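Local coordinates for odorant binding protein ASP5 (Apis mellifera, PDB 3R72) that probably binds and carries odorant molecules in honeybee antennae, and holds n-butyl-benzenesulfonamide in its pocket, at residues A[40-45]-A[100-105]. Residues are numbered along the deposited sequence; the frame is centred on the assembly and turned at random.
Sequences DDHDLQ and DCQKTY
Gln45 lies across the ring of Tyr105 where the first turns of helices 42-54 and 100-114 pack together in the disulfide-linked, all-helical fold of the PBP/GOBP odorant-binding proteins. This is the tight side of the contact. CG of Gln45 stands over one face of the ring in a CH-pi contact, 3.6 Å from its centroid and offset toward the rim, while CB of Gln45 rests 3.4 Å from the carbonyl O of Cys101. With its CG anti to the backbone N (chi1 -165°), Tyr105 reaches over to helix 42-54; there CD2 of Leu44 comes within 3.4 Å of OH of Tyr105, which is hydrogen-bonded to the carbonyl O of Pro39. Replacing this tyrosine by an alanine is likely to open a gap beneath the aliphatic part of Gln45 and beside Leu44, and to leave the Pro39 carbonyl without this donor. Near the start of both helices the disulfide between Cys101 and Cys46 ties them covalently, and the backbones come close, with CA of Gln45 4.8 Å from CA of Cys101.

Toward solvent the packing gives way to water-mediated contact. No direct hydrogen bond joins the two segments; instead, one water donates to OE1 of Gln45 and accepts from NE2 of Gln102, linking amides whose planes are 62° apart. The exposed His42 lies alongside, its NE2 3.8 Å from CB of Cys101 and hydrogen-bonded to Asp99, which also gives its backbone N to OE1 of Gln102. The other end of the Gln45 amide is held within its own segment: NE2 donates to OD2 of Asp40, 3.2 Å away, on the anti side and 32° out of the carboxylate plane.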
loop_
_atom_site.group_PDB
_atom_site.type_symbol
_atom_site.label_atom_id
_atom_site.label_comp_id
_atom_site.label_asym_id
_atom_site.label_seq_id
_atom_site.Cartn_x
_atom_site.Cartn_y
_atom_site.Cartn_z
ATOM N N ASP A 40 7.367 -12.405 -8.000
ATOM C CA ASP A 40 7.085 -13.246 -6.841
ATOM C C ASP A 40 8.293 -13.266 -5.909
ATOM O O ASP A 40 8.930 -14.298 -5.701
ATOM C CB ASP A 40 6.714 -14.652 -7.306
ATOM C CG ASP A 40 6.249 -15.527 -6.187
ATOM O OD1 ASP A 40 6.714 -16.685 -6.141
ATOM O OD2 ASP A 40 5.441 -15.058 -5.355
ATOM N N ASP A 41 8.590 -12.107 -5.339
ATOM C CA ASP A 41 9.795 -11.848 -4.561
ATOM C C ASP A 41 9.371 -11.647 -3.120
ATOM O O ASP A 41 8.749 -10.646 -2.786
ATOM C CB ASP A 41 10.488 -10.602 -5.129
ATOM C CG ASP A 41 11.778 -10.257 -4.437
ATOM O OD1 ASP A 41 11.851 -10.400 -3.209
ATOM O OD2 ASP A 41 12.715 -9.804 -5.120
ATOM N N HIS A 42 9.667 -12.616 -2.258
ATOM C CA HIS A 42 9.174 -12.586 -0.897
ATOM C C HIS A 42 9.679 -11.369 -0.121
ATOM O O HIS A 42 8.981 -10.878 0.752
ATOM C CB HIS A 42 9.506 -13.894 -0.177
ATOM C CG HIS A 42 8.760 -14.076 1.106
ATOM N ND1 HIS A 42 9.334 -13.838 2.331
ATOM C CD2 HIS A 42 7.495 -14.484 1.355
ATOM C CE1 HIS A 42 8.451 -14.084 3.285
ATOM N NE2 HIS A 42 7.328 -14.486 2.719
ATOM N N ASP A 43 10.865 -10.871 -0.447
ATOM C CA ASP A 43 11.363 -9.681 0.233
ATOM C C ASP A 43 10.550 -8.438 -0.126
ATOM O O ASP A 43 10.208 -7.654 0.751
ATOM C CB ASP A 43 12.849 -9.500 -0.029
ATOM C CG ASP A 43 13.663 -10.641 0.535
ATOM O OD1 ASP A 43 13.325 -11.136 1.631
ATOM O OD2 ASP A 43 14.640 -11.051 -0.121
ATOM N N LEU A 44 10.215 -8.274 -1.399
ATOM C CA LEU A 44 9.323 -7.189 -1.791
ATOM C C LEU A 44 7.960 -7.365 -1.136
ATOM O O LEU A 44 7.352 -6.389 -0.670
ATOM C CB LEU A 44 9.206 -7.093 -3.314
ATOM C CG LEU A 44 8.304 -5.981 -3.830
ATOM C CD1 LEU A 44 8.724 -4.603 -3.350
ATOM C CD2 LEU A 44 8.234 -6.058 -5.360
ATOM N N GLN A 45 7.484 -8.607 -1.070
ATOM C CA GLN A 45 6.222 -8.863 -0.388
ATOM C C GLN A 45 6.285 -8.373 1.057
ATOM O O GLN A 45 5.391 -7.667 1.540
ATOM C CB GLN A 45 5.884 -10.350 -0.472
ATOM C CG GLN A 45 5.611 -10.801 -1.900
ATOM C CD GLN A 45 5.546 -12.290 -2.108
ATOM O OE1 GLN A 45 5.850 -13.084 -1.224
ATOM N NE2 GLN A 45 5.136 -12.677 -3.307
ATOM N N ASP A 100 1.682 -13.353 5.907
ATOM C CA ASP A 100 1.290 -11.941 5.927
ATOM C C ASP A 100 1.878 -11.165 4.760
ATOM O O ASP A 100 1.213 -10.283 4.200
ATOM C CB ASP A 100 1.705 -11.260 7.224
ATOM C CG ASP A 100 0.941 -11.766 8.434
ATOM O OD1 ASP A 100 -0.047 -12.505 8.274
ATOM O OD2 ASP A 100 1.349 -11.399 9.548
ATOM N N CYS A 101 3.114 -11.489 4.398
ATOM C CA CYS A 101 3.794 -10.826 3.289
ATOM C C CYS A 101 3.054 -11.078 1.978
ATOM O O CYS A 101 2.860 -10.172 1.169
ATOM C CB CYS A 101 5.257 -11.286 3.193
ATOM S SG CYS A 101 6.247 -10.956 4.677
ATOM N N GLN A 102 2.679 -12.325 1.749
ATOM C CA GLN A 102 1.937 -12.689 0.559
ATOM C C GLN A 102 0.567 -12.013 0.529
ATOM O O GLN A 102 0.147 -11.516 -0.509
ATOM C CB GLN A 102 1.822 -14.215 0.482
ATOM C CG GLN A 102 3.171 -14.865 0.238
ATOM C CD GLN A 102 3.204 -16.364 0.463
ATOM O OE1 GLN A 102 2.530 -16.905 1.326
ATOM N NE2 GLN A 102 4.054 -17.035 -0.286
ATOM N N LYS A 103 -0.110 -11.951 1.674
ATOM C CA LYS A 103 -1.427 -11.331 1.736
ATOM C C LYS A 103 -1.378 -9.846 1.404
ATOM O O LYS A 103 -2.158 -9.367 0.580
ATOM C CB LYS A 103 -2.048 -11.527 3.105
ATOM C CG LYS A 103 -2.476 -12.955 3.408
ATOM C CD LYS A 103 -3.320 -13.014 4.681
ATOM C CE LYS A 103 -3.691 -14.432 5.042
ATOM N NZ LYS A 103 -4.065 -14.582 6.477
ATOM N N THR A 104 -0.499 -9.097 2.058
ATOM C CA THR A 104 -0.448 -7.670 1.775
ATOM C C THR A 104 -0.026 -7.409 0.336
ATOM O O THR A 104 -0.554 -6.505 -0.307
ATOM C CB THR A 104 0.429 -6.875 2.767
ATOM O OG1 THR A 104 1.786 -7.324 2.712
ATOM C CG2 THR A 104 -0.087 -7.012 4.165
ATOM N N TYR A 105 0.888 -8.214 -0.196
ATOM C CA TYR A 105 1.305 -8.035 -1.577
ATOM C C TYR A 105 0.145 -8.260 -2.547
ATOM O O TYR A 105 -0.015 -7.524 -3.516
ATOM C CB TYR A 105 2.419 -8.991 -1.906
ATOM C CG TYR A 105 3.219 -8.734 -3.166
ATOM C CD1 TYR A 105 3.930 -7.562 -3.354
ATOM C CD2 TYR A 105 3.350 -9.721 -4.132
ATOM C CE1 TYR A 105 4.755 -7.383 -4.440
ATOM C CE2 TYR A 105 4.173 -9.549 -5.225
ATOM C CZ TYR A 105 4.862 -8.374 -5.371
ATOM O OH TYR A 105 5.713 -8.159 -6.412
HETATM O O HOH W 1 3.876 -15.795 -3.424
HETATM O O HOH W 2 6.359 -15.707 -1.745
#